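Local coordinates for Exo-beta-1,3-glucanase (Streptomyces sp. SirexAA-E, PDB 4PEY), which hydrolyses laminarin and laminarioligosaccharides as an exo-beta-1,3-glucanase of glycoside hydrolase family 55, releasing glucose and laminaribiose, at residues I158-I163 and R244-G249; Y176-S181 and P217-K222. The protein carries 1 engineered substitution. All coordinates share one frame; numbering follows the deposited sequence. Where two conformers were deposited one is given.

Interaction 1: I158-I163 and R244-G249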
loop_
_atom_site.group_PDB
_atom_site.type_symbol
_atom_site.label_atom_id
_atom_site.label_comp_id
_atom_site.label_asym_id
_atom_site.label_seq_id
_atom_site.Cartn_x
_atom_site.Cartn_y
_atom_site.Cartn_z
ATOM N N ILE A 158 -1.388 7.292 5.454
ATOM C CA ILE A 158 -2.420 7.512 6.472
ATOM C C ILE A 158 -3.750 7.782 5.773
ATOM O O ILE A 158 -3.809 8.602 4.850
ATOM C CB ILE A 158 -2.081 8.708 7.405
ATOM C CG1 ILE A 158 -0.855 8.396 8.273
ATOM C CG2 ILE A 158 -3.290 9.072 8.290
ATOM C CD1 ILE A 158 -0.209 9.637 8.895
ATOM N N ALA A 159 -4.806 7.091 6.192
ATOM C CA ALA A 159 -6.142 7.356 5.656
ATOM C C ALA A 159 -7.193 7.346 6.747
ATOM O O ALA A 159 -7.088 6.599 7.719
ATOM C CB ALA A 159 -6.514 6.346 4.581
ATOM N N ASP A 160 -8.209 8.181 6.560
ATOM C CA ASP A 160 -9.402 8.181 7.404
ATOM C C ASP A 160 -9.057 8.293 8.884
ATOM O O ASP A 160 -9.695 7.667 9.725
ATOM C CB ASP A 160 -10.250 6.921 7.143
ATOM C CG ASP A 160 -11.711 7.127 7.504
ATOM O OD1 ASP A 160 -12.111 8.301 7.594
ATOM O OD2 ASP A 160 -12.466 6.143 7.694
ATOM N N SER A 161 -8.062 9.121 9.198
ATOM C CA SER A 161 -7.579 9.233 10.567
ATOM C C SER A 161 -7.669 10.651 11.105
ATOM O O SER A 161 -7.706 11.621 10.343
ATOM C CB SER A 161 -6.127 8.749 10.661
ATOM O OG SER A 161 -6.042 7.361 10.388
ATOM N N LYS A 162 -7.743 10.759 12.426
ATOM C CA LYS A 162 -7.694 12.054 13.090
ATOM C C LYS A 162 -6.513 12.094 14.040
ATOM O O LYS A 162 -6.448 11.296 14.985
ATOM C CB LYS A 162 -8.986 12.341 13.861
ATOM C CG LYS A 162 -8.983 13.713 14.536
ATOM C CD LYS A 162 -10.277 14.008 15.281
ATOM C CE LYS A 162 -10.434 15.507 15.529
ATOM N NZ LYS A 162 -9.252 16.096 16.222
ATOM N N ILE A 163 -5.576 13.006 13.786
ATOM C CA ILE A 163 -4.465 13.234 14.702
ATOM C C ILE A 163 -4.723 14.602 15.337
ATOM O O ILE A 163 -4.742 15.626 14.634
ATOM C CB ILE A 163 -3.085 13.186 13.989
ATOM C CG1 ILE A 163 -2.779 11.769 13.484
ATOM C CG2 ILE A 163 -1.966 13.619 14.935
ATOM C CD1 ILE A 163 -3.342 11.451 12.148
ATOM N N ARG A 244 -13.518 14.506 1.957
ATOM C CA ARG A 244 -12.662 15.349 2.775
ATOM C C ARG A 244 -12.931 15.048 4.239
ATOM O O ARG A 244 -14.090 14.913 4.645
ATOM C CB ARG A 244 -12.889 16.831 2.466
ATOM C CG ARG A 244 -11.996 17.784 3.262
ATOM C CD ARG A 244 -12.111 19.227 2.760
ATOM N NE ARG A 244 -11.373 20.151 3.621
ATOM C CZ ARG A 244 -10.068 20.391 3.524
ATOM N NH1 ARG A 244 -9.348 19.795 2.581
ATOM N NH2 ARG A 244 -9.486 21.240 4.369
ATOM N N GLY A 245 -11.860 14.928 5.025
ATOM C CA GLY A 245 -11.985 14.592 6.435
ATOM C C GLY A 245 -12.356 13.138 6.652
ATOM O O GLY A 245 -12.496 12.375 5.697
ATOM N N THR A 246 -12.526 12.756 7.915
ATOM C CA THR A 246 -12.778 11.363 8.243
ATOM C C THR A 246 -14.215 10.950 7.925
ATOM O O THR A 246 -15.128 11.785 7.853
ATOM C CB THR A 246 -12.506 11.072 9.729
ATOM O OG1 THR A 246 -13.453 11.785 10.535
ATOM C CG2 THR A 246 -11.081 11.476 10.110
ATOM N N SER A 247 -14.406 9.645 7.764
ATOM C CA SER A 247 -15.719 9.084 7.477
ATOM C C SER A 247 -16.567 8.926 8.739
ATOM O O SER A 247 -17.800 8.821 8.666
ATOM C CB SER A 247 -15.570 7.723 6.795
ATOM O OG SER A 247 -15.047 6.761 7.700
ATOM N N TRP A 248 -15.896 8.905 9.889
ATOM C CA TRP A 248 -16.511 8.531 11.165
ATOM C C TRP A 248 -16.598 9.688 12.160
ATOM O O TRP A 248 -17.170 9.540 13.245
ATOM C CB TRP A 248 -15.723 7.377 11.800
ATOM C CG TRP A 248 -14.236 7.660 11.855
ATOM C CD1 TRP A 248 -13.301 7.333 10.906
ATOM C CD2 TRP A 248 -13.521 8.341 12.901
ATOM N NE1 TRP A 248 -12.056 7.767 11.302
ATOM C CE2 TRP A 248 -12.165 8.384 12.521
ATOM C CE3 TRP A 248 -13.898 8.915 14.122
ATOM C CZ2 TRP A 248 -11.184 8.976 13.320
ATOM C CZ3 TRP A 248 -12.924 9.504 14.912
ATOM C CH2 TRP A 248 -11.582 9.527 14.510
ATOM N N GLY A 249 -16.036 10.835 11.792
ATOM C CA GLY A 249 -16.043 11.998 12.668
ATOM C C GLY A 249 -17.415 12.487 13.117
ATOM O O GLY A 249 -17.558 13.032 14.215
#
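Asp160 meets the loop 244-249 with side chain and main chain at once: its carboxylate takes hold of Ser247 while its backbone carbonyl receives the indole of Trp248. The carboxylate is used as a fork. OD1 accepts the backbone N of Ser247 at 2.7 Å, and OD2 accepts the hydroxyl OG of the same residue, also at 2.7 Å. Each oxygen offers its syn lone pair, the one on the side of the other oxygen, so main chain and side chain of a single serine are clasped together. The serine presents its hydroxyl this way because OG stands between its own backbone N and carbonyl carbon (chi1 69°), which brings both donors to the same carboxylate.

Trp248 approaches differently, edge first. Its NE1 bonds to Asp160 O at 2.8 Å and nearly straight, at 172° about the hydrogen; the oxygen lies in the indole plane, whereas the nitrogen sits above the plane of the carbonyl. Ring and carboxylate planes are turned 61° apart, and CD1 passes 3.5 Å from OD2. Further along the ring, CH2 comes to 3.9 Å from CB of Lys162, a residue whose amine NZ runs on to a salt bridge with Asp164. Thr246 lies against both segments' groups: its CB is over one indole face, and its CG2 packs against Ser161 O.

The loop between strands 231-243 and 255-259 is thus fastened to the turn where strand 157-159 gives way to strand 162-168 in the parallel beta-helix. With Arg136 and Arg240 as weak, distant ion-pair partners, the charge of Asp160 is met mainly by neutral donors, which suggests a join that probably depends more on hydrogen-bond direction than on charge pairing.

Interaction 2: Y176-S181 and P217-K222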
loop_
_atom_site.group_PDB
_atom_site.type_symbol
_atom_site.label_atom_id
_atom_site.label_comp_id
_atom_site.label_asym_id
_atom_site.label_seq_id
_atom_site.Cartn_x
_atom_site.Cartn_y
_atom_site.Cartn_z
ATOM N N TYR A 176 1.944 10.017 1.947
ATOM C CA TYR A 176 0.593 10.285 1.452
ATOM C C TYR A 176 -0.425 10.206 2.582
ATOM O O TYR A 176 -0.460 9.230 3.331
ATOM C CB TYR A 176 0.193 9.308 0.336
ATOM C CG TYR A 176 -1.214 9.542 -0.195
ATOM C CD1 TYR A 176 -1.617 10.807 -0.632
ATOM C CD2 TYR A 176 -2.141 8.505 -0.257
ATOM C CE1 TYR A 176 -2.901 11.020 -1.123
ATOM C CE2 TYR A 176 -3.428 8.710 -0.750
ATOM C CZ TYR A 176 -3.799 9.964 -1.183
ATOM O OH TYR A 176 -5.076 10.151 -1.669
ATOM N N THR A 177 -1.254 11.238 2.692
ATOM C CA THR A 177 -2.332 11.278 3.670
ATOM C C THR A 177 -3.620 11.584 2.924
ATOM O O THR A 177 -3.651 12.540 2.133
ATOM C CB THR A 177 -2.091 12.371 4.750
ATOM O OG1 THR A 177 -0.780 12.228 5.309
ATOM C CG2 THR A 177 -3.148 12.312 5.863
ATOM N N ARG A 178 -4.677 10.802 3.142
ATOM C CA ARG A 178 -5.968 11.185 2.558
ATOM C C ARG A 178 -7.128 11.118 3.534
ATOM O O ARG A 178 -7.136 10.321 4.479
ATOM C CB ARG A 178 -6.310 10.353 1.314
ATOM C CG ARG A 178 -6.725 8.938 1.557
ATOM C CD ARG A 178 -7.567 8.345 0.384
ATOM N NE ARG A 178 -7.940 6.980 0.741
ATOM C CZ ARG A 178 -8.914 6.668 1.597
ATOM N NH1 ARG A 178 -9.671 7.618 2.138
ATOM N NH2 ARG A 178 -9.132 5.399 1.913
ATOM N N ASP A 179 -8.082 12.017 3.303
ATOM C CA ASP A 179 -9.399 11.984 3.934
ATOM C C ASP A 179 -9.272 11.844 5.444
ATOM O O ASP A 179 -9.743 10.884 6.049
ATOM C CB ASP A 179 -10.227 10.863 3.305
ATOM C CG ASP A 179 -10.358 11.037 1.803
ATOM O OD1 ASP A 179 -10.194 12.186 1.338
ATOM O OD2 ASP A 179 -10.603 10.049 1.085
ATOM N N SER A 180 -8.602 12.833 6.023
ATOM C CA SER A 180 -8.173 12.800 7.414
ATOM C C SER A 180 -8.257 14.195 8.016
ATOM O O SER A 180 -8.617 15.159 7.337
ATOM C CB SER A 180 -6.729 12.275 7.521
ATOM O OG SER A 180 -6.625 10.894 7.192
ATOM N N SER A 181 -7.914 14.287 9.292
ATOM C CA SER A 181 -7.819 15.551 10.002
ATOM C C SER A 181 -6.514 15.564 10.788
ATOM O O SER A 181 -6.213 14.603 11.490
ATOM C CB SER A 181 -9.018 15.728 10.939
ATOM O OG SER A 181 -8.844 16.833 11.807
ATOM N N PRO A 217 -10.993 12.591 -5.256
ATOM C CA PRO A 217 -12.074 12.470 -6.251
ATOM C C PRO A 217 -13.094 11.396 -5.892
ATOM O O PRO A 217 -14.309 11.629 -5.930
ATOM C CB PRO A 217 -11.329 12.109 -7.540
ATOM C CG PRO A 217 -9.973 12.684 -7.362
ATOM C CD PRO A 217 -9.661 12.646 -5.886
ATOM N N VAL A 218 -12.589 10.211 -5.578
ATOM C CA VAL A 218 -13.394 9.082 -5.111
ATOM C C VAL A 218 -12.604 8.348 -4.037
ATOM O O VAL A 218 -11.401 8.144 -4.218
ATOM C CB VAL A 218 -13.720 8.070 -6.248
ATOM C CG1 VAL A 218 -14.746 7.046 -5.783
ATOM C CG2 VAL A 218 -14.176 8.774 -7.526
ATOM N N SER A 219 -13.245 7.940 -2.947
ATOM C CA SER A 219 -12.600 7.023 -2.022
ATOM C C SER A 219 -13.661 6.152 -1.375
ATOM O O SER A 219 -14.843 6.514 -1.314
ATOM C CB SER A 219 -11.772 7.759 -0.960
ATOM O OG SER A 219 -12.574 8.600 -0.149
ATOM N N ARG A 220 -13.243 4.979 -0.932
ATOM C CA ARG A 220 -14.149 4.077 -0.243
ATOM C C ARG A 220 -13.342 3.392 0.835
ATOM O O ARG A 220 -12.390 2.690 0.526
ATOM C CB ARG A 220 -14.758 3.061 -1.202
ATOM C CG ARG A 220 -15.801 2.161 -0.547
ATOM C CD ARG A 220 -16.483 1.287 -1.594
ATOM N NE ARG A 220 -15.533 0.394 -2.260
ATOM C CZ ARG A 220 -15.729 -0.144 -3.467
ATOM N NH1 ARG A 220 -16.842 0.117 -4.149
ATOM N NH2 ARG A 220 -14.807 -0.944 -3.997
ATOM N N GLU A 221 -13.690 3.616 2.098
ATOM C CA GLU A 221 -12.826 3.118 3.157
ATOM C C GLU A 221 -12.768 1.590 3.163
ATOM O O GLU A 221 -13.737 0.891 2.814
ATOM C CB GLU A 221 -13.258 3.653 4.524
ATOM C CG GLU A 221 -13.284 5.180 4.613
ATOM C CD GLU A 221 -11.987 5.856 4.141
ATOM O OE1 GLU A 221 -10.890 5.266 4.266
ATOM O OE2 GLU A 221 -12.073 7.001 3.643
ATOM N N LYS A 222 -11.599 1.082 3.533
ATOM C CA LYS A 222 -11.346 -0.355 3.555
ATOM C C LYS A 222 -12.269 -1.086 4.529
ATOM O O LYS A 222 -12.471 -0.627 5.654
ATOM C CB LYS A 222 -9.886 -0.609 3.928
ATOM C CG LYS A 222 -9.464 -2.052 3.791
ATOM C CD LYS A 222 -8.051 -2.264 4.323
ATOM C CE LYS A 222 -8.023 -2.193 5.839
ATOM N NZ LYS A 222 -8.748 -3.320 6.537
#
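Asp179 OD2 is gripped by two donors that arrive from opposite faces of its carboxylate. Ser219 OG, from the facing segment, bonds to OD2 at 2.7 Å on the syn side, while Arg178 NH1, from the preceding residue, reaches OD2 at 2.8 Å on the anti side. The second bond is bent, with an angle of 135° at the hydrogen, and its acceptor is tilted from the guanidinium plane.

The same guanidinium turns its end toward Glu221 and takes both carboxylate oxygens. NH1 donates to OE2 of Glu221 at 2.9 Å, close to straight and near both flat groups' planes; NH2 donates to OE1 at 2.9 Å but meets it from above the carboxylate plane. The two groups are twisted 37° against each other, so this end-on pairing is not fully coplanar. Arg178 is extended from CG to NE, whereas Glu221 folds back at its second torsion (chi2 -51°), and the two side chains meet from opposite directions. Ser219 CB lies over one guanidinium face, 3.7 Å from NH1.

Asp179 OD2 and Glu221 OE2 approach to 4.2 Å, and the shared NH1 between them probably offsets that closeness. Outside partners extend the network: Arg240 also pairs with Glu221, Asp397 with Arg178, and Thr216 bonds to OD1 of Asp179. With an alanine at Arg178, the two carboxylates would probably face each other without the cation they share, and Glu221 would be likely to rely more on Arg240.

All of this is buried where the chain turns a corner between strands 174-178 and 180-182, facing strand 210-220 and the loop residue Glu221 that follows it, with Ala243 of strand 231-243 packed against both Asp179 and Ser219.

In the fold
Both contacts are made at corners of successive beta-helix coils, their centres about 7 Å apart, and interaction 2 is nested within the chain loop that interaction 1 closes. Strands 157-159 and 174-178 are neighbours, as are 162-168 and 180-182, so 158-163 and 176-181 stack coil on coil; Ile163 N and Ser181 O probably share a hydrogen bond. The general lesson lies in the contrast. Interaction 2, wholly buried, gathers its charges into a salt-bridge network. Interaction 1, only partly buried, fastens a loop with neutral donors, an indole among them. Arg240 links them, in a salt bridge with Glu221 and a long, weak ion pair with Asp160.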